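Local coordinates for protein glycoside hydrolase YxiA (PDB 3LV4) that probably hydrolyses O-glycosidic bonds in L-arabinan, as a calcium-binding family 43 glycoside hydrolase similar to endo-1,5-alpha-L-arabinosidases, at residues 24-29 / 111-116. Residues are numbered along the deposited sequence; the frame is centred on the assembly and turned at random.
With ACT (acetate ion), chain F.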
ATOM      1  N   THR A  24       7.880  16.174  10.675  1.00 15.24           N
ATOM      2  CA  THR A  24       8.786  15.181  10.111  1.00 14.91           C
ATOM      3  C   THR A  24       8.000  13.924   9.761  1.00 12.78           C
ATOM      4  O   THR A  24       7.126  13.515  10.519  1.00 13.00           O
ATOM      5  CB  THR A  24       9.894  14.817  11.120  1.00 15.44           C
ATOM      6  OG1 THR A  24      10.702  15.971  11.379  1.00 15.98           O
ATOM      7  CG2 THR A  24      10.771  13.688  10.590  1.00 15.67           C
ATOM      8  N   TYR A  25       8.300  13.329   8.610  1.00 10.89           N
ATOM      9  CA  TYR A  25       7.648  12.085   8.207  1.00 10.54           C
ATOM     10  C   TYR A  25       8.454  10.906   8.725  1.00 11.67           C
ATOM     11  O   TYR A  25       9.678  10.879   8.592  1.00 14.16           O
ATOM     12  CB  TYR A  25       7.558  11.979   6.684  1.00 10.30           C
ATOM     13  CG  TYR A  25       6.702  13.042   6.034  1.00 12.09           C
ATOM     14  CD1 TYR A  25       5.320  12.901   5.963  1.00 14.14           C
ATOM     15  CD2 TYR A  25       7.277  14.179   5.477  1.00 13.64           C
ATOM     16  CE1 TYR A  25       4.532  13.870   5.370  1.00 15.14           C
ATOM     17  CE2 TYR A  25       6.500  15.152   4.882  1.00 14.16           C
ATOM     18  CZ  TYR A  25       5.128  14.990   4.829  1.00 17.50           C
ATOM     19  OH  TYR A  25       4.344  15.952   4.240  1.00 20.68           O
ATOM     20  N   TYR A  26       7.760   9.935   9.310  1.00  9.71           N
ATOM     21  CA  TYR A  26       8.376   8.693   9.747  1.00 10.04           C
ATOM     22  C   TYR A  26       7.757   7.519   9.017  1.00 10.55           C
ATOM     23  O   TYR A  26       6.565   7.539   8.708  1.00 12.29           O
ATOM     24  CB  TYR A  26       8.166   8.510  11.255  1.00 10.49           C
ATOM     25  CG  TYR A  26       8.966   9.477  12.083  1.00 11.77           C
ATOM     26  CD1 TYR A  26       8.473  10.742  12.379  1.00 14.43           C
ATOM     27  CD2 TYR A  26      10.220   9.123  12.571  1.00 12.53           C
ATOM     28  CE1 TYR A  26       9.215  11.635  13.139  1.00 15.96           C
ATOM     29  CE2 TYR A  26      10.968  10.004  13.326  1.00 14.79           C
ATOM     30  CZ  TYR A  26      10.465  11.257  13.610  1.00 17.79           C
ATOM     31  OH  TYR A  26      11.218  12.130  14.366  1.00 20.63           O
ATOM     32  N   VAL A  27       8.565   6.503   8.726  1.00  9.25           N
ATOM     33  CA  VAL A  27       8.022   5.210   8.335  1.00  8.18           C
ATOM     34  C   VAL A  27       8.461   4.142   9.323  1.00  9.25           C
ATOM     35  O   VAL A  27       9.635   4.082   9.720  1.00 10.35           O
ATOM     36  CB  VAL A  27       8.391   4.790   6.884  1.00  6.64           C
ATOM     37  CG1 VAL A  27       7.579   5.604   5.869  1.00  8.86           C
ATOM     38  CG2 VAL A  27       9.901   4.905   6.639  1.00  6.05           C
ATOM     39  N   PHE A  28       7.506   3.316   9.739  1.00  9.14           N
ATOM     40  CA  PHE A  28       7.800   2.182  10.616  1.00  8.49           C
ATOM     41  C   PHE A  28       7.479   0.914   9.858  1.00  7.37           C
ATOM     42  O   PHE A  28       6.395   0.786   9.279  1.00  8.92           O
ATOM     43  CB  PHE A  28       6.972   2.252  11.905  1.00  7.77           C
ATOM     44  CG  PHE A  28       7.366   3.390  12.811  1.00  7.63           C
ATOM     45  CD1 PHE A  28       6.800   4.647  12.653  1.00  8.93           C
ATOM     46  CD2 PHE A  28       8.317   3.200  13.811  1.00  8.72           C
ATOM     47  CE1 PHE A  28       7.168   5.700  13.482  1.00 10.86           C
ATOM     48  CE2 PHE A  28       8.689   4.246  14.656  1.00  8.70           C
ATOM     49  CZ  PHE A  28       8.120   5.499  14.487  1.00 10.91           C
ATOM     50  N   GLY A  29       8.429  -0.018   9.843  1.00  7.91           N
ATOM     51  CA  GLY A  29       8.288  -1.220   9.042  1.00 10.03           C
ATOM     52  C   GLY A  29       8.591  -2.469   9.830  1.00 10.04           C
ATOM     53  O   GLY A  29       8.781  -2.418  11.050  1.00 10.10           O
ATOM     54  N   ASP A 111       6.148   8.099  24.547  1.00 13.56           N
ATOM     55  CA  ASP A 111       5.908   9.534  24.695  1.00 14.95           C
ATOM     56  C   ASP A 111       6.434  10.270  23.473  1.00 16.42           C
ATOM     57  O   ASP A 111       5.854  11.258  23.025  1.00 20.54           O
ATOM     58  CB  ASP A 111       6.607  10.087  25.944  1.00 16.97           C
ATOM     59  CG  ASP A 111       6.031   9.537  27.230  1.00 20.66           C
ATOM     60  OD1 ASP A 111       4.825   9.213  27.262  1.00 19.44           O
ATOM     61  OD2 ASP A 111       6.793   9.434  28.215  1.00 24.91           O
ATOM     62  N   ASP A 112       7.549   9.776  22.952  1.00 15.19           N
ATOM     63  CA  ASP A 112       8.217  10.361  21.799  1.00 17.89           C
ATOM     64  C   ASP A 112       8.184   9.387  20.636  1.00 13.58           C
ATOM     65  O   ASP A 112       8.315   8.181  20.835  1.00 15.77           O
ATOM     66  CB  ASP A 112       9.666  10.679  22.145  1.00 24.94           C
ATOM     67  CG  ASP A 112       9.842  12.087  22.641  1.00 36.16           C
ATOM     68  OD1 ASP A 112      10.246  12.953  21.827  1.00 42.94           O
ATOM     69  OD2 ASP A 112       9.563  12.328  23.836  1.00 37.10           O
ATOM     70  N   ILE A 113       8.032   9.908  19.421  1.00 11.58           N
ATOM     71  CA  ILE A 113       7.819   9.036  18.277  1.00 12.30           C
ATOM     72  C   ILE A 113       8.993   8.090  18.001  1.00 12.38           C
ATOM     73  O   ILE A 113       8.792   6.997  17.471  1.00 11.90           O
ATOM     74  CB  ILE A 113       7.441   9.827  17.005  1.00 14.73           C
ATOM     75  CG1 ILE A 113       6.877   8.869  15.943  1.00 15.34           C
ATOM     76  CG2 ILE A 113       8.633  10.639  16.503  1.00 15.29           C
ATOM     77  CD1 ILE A 113       6.121   9.546  14.866  1.00 17.10           C
ATOM     78  N   GLU A 114      10.208   8.487  18.375  1.00 10.54           N
ATOM     79  CA  GLU A 114      11.366   7.625  18.158  1.00 10.32           C
ATOM     80  C   GLU A 114      11.661   6.707  19.343  1.00 11.44           C
ATOM     81  O   GLU A 114      12.716   6.071  19.395  1.00 12.95           O
ATOM     82  CB  GLU A 114      12.607   8.436  17.768  1.00 11.96           C
ATOM     83  CG  GLU A 114      12.430   9.177  16.451  1.00 14.53           C
ATOM     84  CD  GLU A 114      13.690   9.873  15.988  1.00 17.88           C
ATOM     85  OE1 GLU A 114      14.797   9.388  16.301  1.00 21.96           O
ATOM     86  OE2 GLU A 114      13.573  10.897  15.292  1.00 17.03           O
ATOM     87  N   GLY A 115      10.725   6.625  20.280  1.00 12.39           N
ATOM     88  CA  GLY A 115      10.844   5.681  21.378  1.00 13.51           C
ATOM     89  C   GLY A 115      11.345   6.278  22.676  1.00 12.78           C
ATOM     90  O   GLY A 115      11.608   7.476  22.754  1.00 13.62           O
ATOM     91  N   PRO A 116      11.486   5.441  23.710  1.00 12.91           N
ATOM     92  CA  PRO A 116      11.199   4.003  23.636  1.00 10.98           C
ATOM     93  C   PRO A 116       9.710   3.691  23.752  1.00 11.01           C
ATOM     94  O   PRO A 116       8.959   4.432  24.395  1.00 13.99           O
ATOM     95  CB  PRO A 116      11.939   3.444  24.856  1.00 10.60           C
ATOM     96  CG  PRO A 116      11.894   4.575  25.854  1.00 14.18           C
ATOM     97  CD  PRO A 116      12.008   5.840  25.032  1.00 13.71           C
TER
HETATM   98  C   ACT F 601       6.288  17.710   1.847  1.00 36.51           C
HETATM   99  O   ACT F 601       5.481  17.854   2.792  1.00 28.80           O
HETATM  100  OXT ACT F 601       6.182  16.661   1.172  1.00 39.18           O
HETATM  101  CH3 ACT F 601       7.331  18.738   1.549  1.00 35.49           C
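Y26 and F28 receive I113 between neighbouring blades of the family 43 five-bladed beta-propeller: they stand on strand 24-29, inside one four-stranded antiparallel sheet, whereas I113 and E114 are the middle residues of a type I turn (D112 to G115) joining strands 103-110 and 118-126 of the next. The buried side is tight and apolar. CG2 of I113 lies over one face of the Y26 ring, 3.8 Å from its centroid in a CH-pi contact, and CD1 of I113 reaches Y26 CD1 at 3.6 Å. With CG1 anti to the backbone N (chi1 -165°), the longer branch of I113 runs between the two rings, CG1 meeting F28 CZ at 3.9 Å. The same ring points its edge at the turn's backbone, F28 CZ lying 3.4 Å from I113 O, while that carbonyl accepts its hydrogen bond from Y117 OH. I19 of strand 17-21 packs against both F28 and I113. Toward solvent the contact thins to the partly exposed E114, whose extended chain crosses Y26 at about a right angle. Y26 OH donates to the anti lone pair of E114 OE2 at 2.8 Å, and OE2 also forms a salt bridge with K36. A leucine in place of Y26 would probably uncover the CG2 side of I113 and take away the hydroxyl that E114 OE2 shares with K36, its carboxylate freer to turn. Ring and carboxylate planes of Y26 and E114 stand 61° apart.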